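Local coordinates for protein diol-dehydratase (Roseburia inulinivorans, PDB 5I2A) that acts as a B12-independent glycyl radical diol dehydratase, a lyase that probably removes water from 1,2-propanediol, at residues A[491-496]-A[563-568]; A[463-468]-A[497-502]. All coordinates share one frame; numbering follows the deposited sequence.

Contact 1: residues A[491-496]-A[563-568]; sequences EFMEAY and DSLYTI
F492 and M493 on helix 489-521 meet L565 and I568 on helix 558-574 across two short helical segments that run close to antiparallel, at 152°, with their axes no nearer than 11.4 Å. At that spacing the backbones stay apart and side chains bridge the gap, without a hydrogen bond between them. F492 starts out toward the other helix, and with its CG anti to the backbone N (chi1 -173°) the CE1 and CZ end of its ring arrives at L565 and I568. I568 holds it with two branches. Its CG2 sits over the centre of one ring face, 4.3 Å above the plane, while its CD1 comes to 3.4 Å from F492 CZ at the ring's outer end. L565 splits its two methyls between neighbours, CD2 approaching F492 CE1 at 3.9 Å and CD1 touching M493 SD at 3.5 Å. A bend at chi2 (-64°) brings the M493 sulfur to that methyl. M580 of helix 580-588 packs against both F492 and I568, and L462 of helix 459-467 also touches F492. This is a buried, wholly apolar interface of a near-antiparallel helix pair, part of the helical packing in the pyruvate formate lyase-like region.

Contact 2: residues A[463-468]-A[497-502]; sequences EMVFSN and RKQMLY
M464 meets Q499 through the root of its side chain: its CB lies against the flat carboxamide, 3.5 Å from both Q499 CD and Q499 OE1. Beyond that the methionine turns off. Its CG stands beside the backbone N (chi1 -72°), and further bends lead the thioether away from helix 489-521, toward the loop that carries F153. One residue on, V465 offers a methyl to the aliphatic part of the same glutamine, CG2 resting 3.9 Å from Q499 CG, and the valine also packs on A495 a turn earlier in that helix. At N468 the chain leaves helix 459-467 with a positive phi of 50° in a Schellman motif. N468 then binds the loop leading into helix 489-521, its OD1 to G481 N and its O to Q479 NE2.

Q499 works on that same loop. A bend at chi2 lays its amide against M464, where OE1 pairs with S477 OG while NE2 is bonded to I478 O and T480 OG1. Three bonds thus grip a buried carboxamide, and the carbonyl of I478 settles which end is the nitrogen. A leucine in its place would probably leave S477, I478 and T480 without these mates, so that this part of the connection is held less firmly to helix 489-521. The arrangement is that of two helices in the pyruvate formate lyase-like region joined by a connection with two short strands and a loop, with a buried glutamine that packs on the first helix and bonds the loop before the second.

How the contacts relate
Coming from the N terminus, the chain first lays down 463-468, then 491-496 and, without a break, 497-502, and finally 563-568. Contact 2 closes a loop of 28 residues and contact 1 one of 66; the two cross, since 491-496 lies in the loop of contact 2 and 497-502 in that of contact 1. Helix 489-521 is shared, and its 491-496 part touches both helix 558-574 and helix 459-467. The contacts merge into one core, their centres about 10 Å apart: V465 CG2 lies 3.5 Å from Y496 CA, and F466 meets F492 edge-to-face while F466 CZ approaches I568 CD1 at 3.8 Å. Helices 459-467, 489-521 and 558-574 are thereby tied together.

Contact 1: residues A[491-496]-A[563-568]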
# COMPACT_ATOMS: atom_id res chain seq x y z
N GLU A 491 -41.78 -20.24 4.13
CA GLU A 491 -41.62 -18.98 3.39
C GLU A 491 -41.09 -17.87 4.28
O GLU A 491 -40.27 -17.05 3.85
CB GLU A 491 -42.94 -18.54 2.76
CG GLU A 491 -43.25 -19.19 1.41
CD GLU A 491 -44.57 -18.72 0.83
OE1 GLU A 491 -45.31 -19.57 0.29
OE2 GLU A 491 -44.88 -17.51 0.92
N PHE A 492 -41.59 -17.82 5.51
CA PHE A 492 -41.07 -16.88 6.49
C PHE A 492 -39.59 -17.18 6.75
O PHE A 492 -38.77 -16.28 6.74
CB PHE A 492 -41.87 -16.94 7.79
CG PHE A 492 -41.50 -15.87 8.80
CD1 PHE A 492 -40.36 -16.00 9.58
CD2 PHE A 492 -42.30 -14.76 8.98
CE1 PHE A 492 -40.01 -15.03 10.50
CE2 PHE A 492 -41.97 -13.79 9.91
CZ PHE A 492 -40.82 -13.93 10.67
N MET A 493 -39.27 -18.45 6.99
CA MET A 493 -37.89 -18.87 7.28
C MET A 493 -36.94 -18.47 6.17
O MET A 493 -35.84 -18.00 6.43
CB MET A 493 -37.80 -20.39 7.48
CG MET A 493 -37.85 -20.84 8.91
SD MET A 493 -36.46 -20.28 9.90
CE MET A 493 -35.58 -21.79 10.22
N GLU A 494 -37.38 -18.68 4.93
CA GLU A 494 -36.60 -18.34 3.76
C GLU A 494 -36.37 -16.82 3.68
O GLU A 494 -35.27 -16.37 3.35
CB GLU A 494 -37.29 -18.86 2.50
CG GLU A 494 -36.61 -18.47 1.19
CD GLU A 494 -35.18 -18.99 1.07
OE1 GLU A 494 -34.80 -19.92 1.81
OE2 GLU A 494 -34.44 -18.47 0.23
N ALA A 495 -37.40 -16.04 3.99
CA ALA A 495 -37.24 -14.60 4.05
C ALA A 495 -36.18 -14.21 5.11
O ALA A 495 -35.35 -13.34 4.87
CB ALA A 495 -38.57 -13.93 4.35
N TYR A 496 -36.23 -14.86 6.27
CA TYR A 496 -35.26 -14.61 7.32
C TYR A 496 -33.85 -14.99 6.87
O TYR A 496 -32.90 -14.24 7.11
CB TYR A 496 -35.61 -15.36 8.60
CG TYR A 496 -34.61 -15.17 9.72
CD1 TYR A 496 -34.28 -13.91 10.19
CD2 TYR A 496 -33.99 -16.26 10.30
CE1 TYR A 496 -33.36 -13.74 11.22
CE2 TYR A 496 -33.06 -16.10 11.32
CZ TYR A 496 -32.75 -14.85 11.78
OH TYR A 496 -31.83 -14.71 12.77
N ASP A 563 -36.77 -19.10 19.64
CA ASP A 563 -38.06 -19.03 20.30
C ASP A 563 -39.04 -18.20 19.48
O ASP A 563 -40.22 -18.55 19.37
CB ASP A 563 -37.91 -18.45 21.70
CG ASP A 563 -37.31 -19.45 22.69
OD1 ASP A 563 -37.51 -20.67 22.53
OD2 ASP A 563 -36.63 -19.00 23.63
N SER A 564 -38.54 -17.11 18.89
CA SER A 564 -39.34 -16.28 17.99
C SER A 564 -39.90 -17.09 16.82
O SER A 564 -41.10 -17.02 16.52
CB SER A 564 -38.52 -15.10 17.46
OG SER A 564 -38.33 -14.13 18.48
N LEU A 565 -39.02 -17.85 16.17
CA LEU A 565 -39.44 -18.67 15.05
C LEU A 565 -40.43 -19.75 15.49
O LEU A 565 -41.36 -20.07 14.77
CB LEU A 565 -38.23 -19.32 14.37
CG LEU A 565 -37.25 -18.38 13.67
CD1 LEU A 565 -36.06 -19.17 13.19
CD2 LEU A 565 -37.92 -17.66 12.49
N TYR A 566 -40.22 -20.31 16.68
CA TYR A 566 -41.15 -21.29 17.21
C TYR A 566 -42.55 -20.68 17.44
O TYR A 566 -43.54 -21.26 17.06
CB TYR A 566 -40.62 -21.90 18.51
CG TYR A 566 -41.48 -23.03 19.02
CD1 TYR A 566 -41.41 -24.29 18.45
CD2 TYR A 566 -42.38 -22.82 20.06
CE1 TYR A 566 -42.20 -25.33 18.91
CE2 TYR A 566 -43.17 -23.85 20.53
CZ TYR A 566 -43.08 -25.10 19.94
OH TYR A 566 -43.87 -26.12 20.40
N THR A 567 -42.60 -19.51 18.06
CA THR A 567 -43.85 -18.77 18.20
C THR A 567 -44.59 -18.64 16.86
O THR A 567 -45.79 -18.93 16.75
CB THR A 567 -43.60 -17.37 18.75
OG1 THR A 567 -43.29 -17.46 20.14
CG2 THR A 567 -44.83 -16.47 18.55
N ILE A 568 -43.86 -18.21 15.84
CA ILE A 568 -44.43 -17.96 14.53
C ILE A 568 -44.94 -19.25 13.90
O ILE A 568 -46.05 -19.30 13.38
CB ILE A 568 -43.41 -17.29 13.60
CG1 ILE A 568 -43.08 -15.89 14.14
CG2 ILE A 568 -43.94 -17.21 12.17
CD1 ILE A 568 -41.77 -15.35 13.64

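Contact 2: residues A[463-468]-A[497-502]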
# COMPACT_ATOMS: atom_id res chain seq x y z
N GLU A 463 -36.56 -8.80 12.56
CA GLU A 463 -37.43 -7.63 12.51
C GLU A 463 -37.67 -7.16 11.08
O GLU A 463 -38.77 -6.73 10.74
CB GLU A 463 -36.85 -6.48 13.33
CG GLU A 463 -36.90 -6.72 14.83
CD GLU A 463 -36.54 -5.48 15.61
OE1 GLU A 463 -35.33 -5.17 15.75
OE2 GLU A 463 -37.46 -4.79 16.07
N MET A 464 -36.65 -7.27 10.22
CA MET A 464 -36.81 -6.87 8.83
C MET A 464 -37.77 -7.78 8.06
O MET A 464 -38.39 -7.35 7.09
CB MET A 464 -35.45 -6.83 8.11
CG MET A 464 -34.55 -5.67 8.54
SD MET A 464 -35.28 -4.01 8.45
CE MET A 464 -35.80 -3.75 10.15
N VAL A 465 -37.92 -9.03 8.48
CA VAL A 465 -38.89 -9.88 7.81
C VAL A 465 -40.30 -9.32 8.04
O VAL A 465 -41.10 -9.27 7.11
CB VAL A 465 -38.82 -11.34 8.27
CG1 VAL A 465 -39.89 -12.18 7.55
CG2 VAL A 465 -37.44 -11.91 7.99
N PHE A 466 -40.58 -8.88 9.26
CA PHE A 466 -41.88 -8.31 9.61
C PHE A 466 -42.13 -7.00 8.87
O PHE A 466 -43.24 -6.74 8.41
CB PHE A 466 -42.01 -8.09 11.13
CG PHE A 466 -42.31 -9.35 11.90
CD1 PHE A 466 -43.61 -9.82 12.00
CD2 PHE A 466 -41.30 -10.06 12.52
CE1 PHE A 466 -43.91 -10.98 12.70
CE2 PHE A 466 -41.58 -11.22 13.21
CZ PHE A 466 -42.89 -11.69 13.31
N SER A 467 -41.08 -6.20 8.75
CA SER A 467 -41.23 -4.85 8.20
C SER A 467 -40.88 -4.77 6.72
O SER A 467 -40.80 -3.68 6.19
CB SER A 467 -40.35 -3.88 8.97
OG SER A 467 -38.99 -4.08 8.64
N ASN A 468 -40.66 -5.91 6.07
CA ASN A 468 -40.25 -5.93 4.67
C ASN A 468 -39.07 -5.00 4.39
O ASN A 468 -39.06 -4.24 3.41
CB ASN A 468 -41.44 -5.58 3.76
CG ASN A 468 -41.17 -5.92 2.30
OD1 ASN A 468 -40.28 -6.70 1.98
ND2 ASN A 468 -41.97 -5.35 1.40
N ARG A 497 -33.72 -16.14 6.20
CA ARG A 497 -32.41 -16.58 5.71
C ARG A 497 -31.81 -15.51 4.80
O ARG A 497 -30.61 -15.19 4.90
CB ARG A 497 -32.52 -17.91 4.96
CG ARG A 497 -31.17 -18.55 4.62
CD ARG A 497 -31.30 -19.74 3.67
NE ARG A 497 -31.81 -19.33 2.37
CZ ARG A 497 -31.06 -18.81 1.40
NH1 ARG A 497 -29.76 -18.64 1.58
NH2 ARG A 497 -31.62 -18.47 0.25
N LYS A 498 -32.64 -14.92 3.94
CA LYS A 498 -32.15 -13.92 2.99
C LYS A 498 -31.80 -12.59 3.66
O LYS A 498 -30.81 -11.96 3.30
CB LYS A 498 -33.17 -13.67 1.87
CG LYS A 498 -33.38 -14.83 0.89
CD LYS A 498 -34.61 -14.54 0.02
CE LYS A 498 -34.96 -15.66 -0.93
NZ LYS A 498 -36.31 -15.46 -1.54
N GLN A 499 -32.61 -12.16 4.62
CA GLN A 499 -32.28 -10.97 5.39
C GLN A 499 -30.93 -11.16 6.09
O GLN A 499 -30.13 -10.24 6.19
CB GLN A 499 -33.36 -10.65 6.43
CG GLN A 499 -34.65 -10.12 5.86
CD GLN A 499 -34.50 -8.73 5.30
OE1 GLN A 499 -33.49 -8.06 5.53
NE2 GLN A 499 -35.50 -8.28 4.58
N MET A 500 -30.70 -12.37 6.59
CA MET A 500 -29.46 -12.68 7.27
C MET A 500 -28.29 -12.61 6.29
O MET A 500 -27.30 -11.94 6.56
CB MET A 500 -29.53 -14.06 7.92
CG MET A 500 -30.43 -14.08 9.16
SD MET A 500 -29.62 -13.35 10.60
CE MET A 500 -28.52 -14.68 11.06
N LEU A 501 -28.42 -13.29 5.16
CA LEU A 501 -27.34 -13.38 4.18
C LEU A 501 -26.94 -12.00 3.66
O LEU A 501 -25.76 -11.69 3.59
CB LEU A 501 -27.74 -14.29 3.01
CG LEU A 501 -26.65 -14.59 1.99
CD1 LEU A 501 -25.42 -15.19 2.64
CD2 LEU A 501 -27.18 -15.51 0.89
N TYR A 502 -27.93 -11.18 3.32
CA TYR A 502 -27.66 -9.83 2.84
C TYR A 502 -26.83 -9.02 3.84
O TYR A 502 -25.82 -8.41 3.48
CB TYR A 502 -28.96 -9.09 2.55
CG TYR A 502 -28.76 -7.68 2.02
CD1 TYR A 502 -28.34 -7.47 0.72
CD2 TYR A 502 -28.98 -6.58 2.83
CE1 TYR A 502 -28.16 -6.19 0.23
CE2 TYR A 502 -28.80 -5.29 2.35
CZ TYR A 502 -28.39 -5.10 1.06
OH TYR A 502 -28.22 -3.83 0.57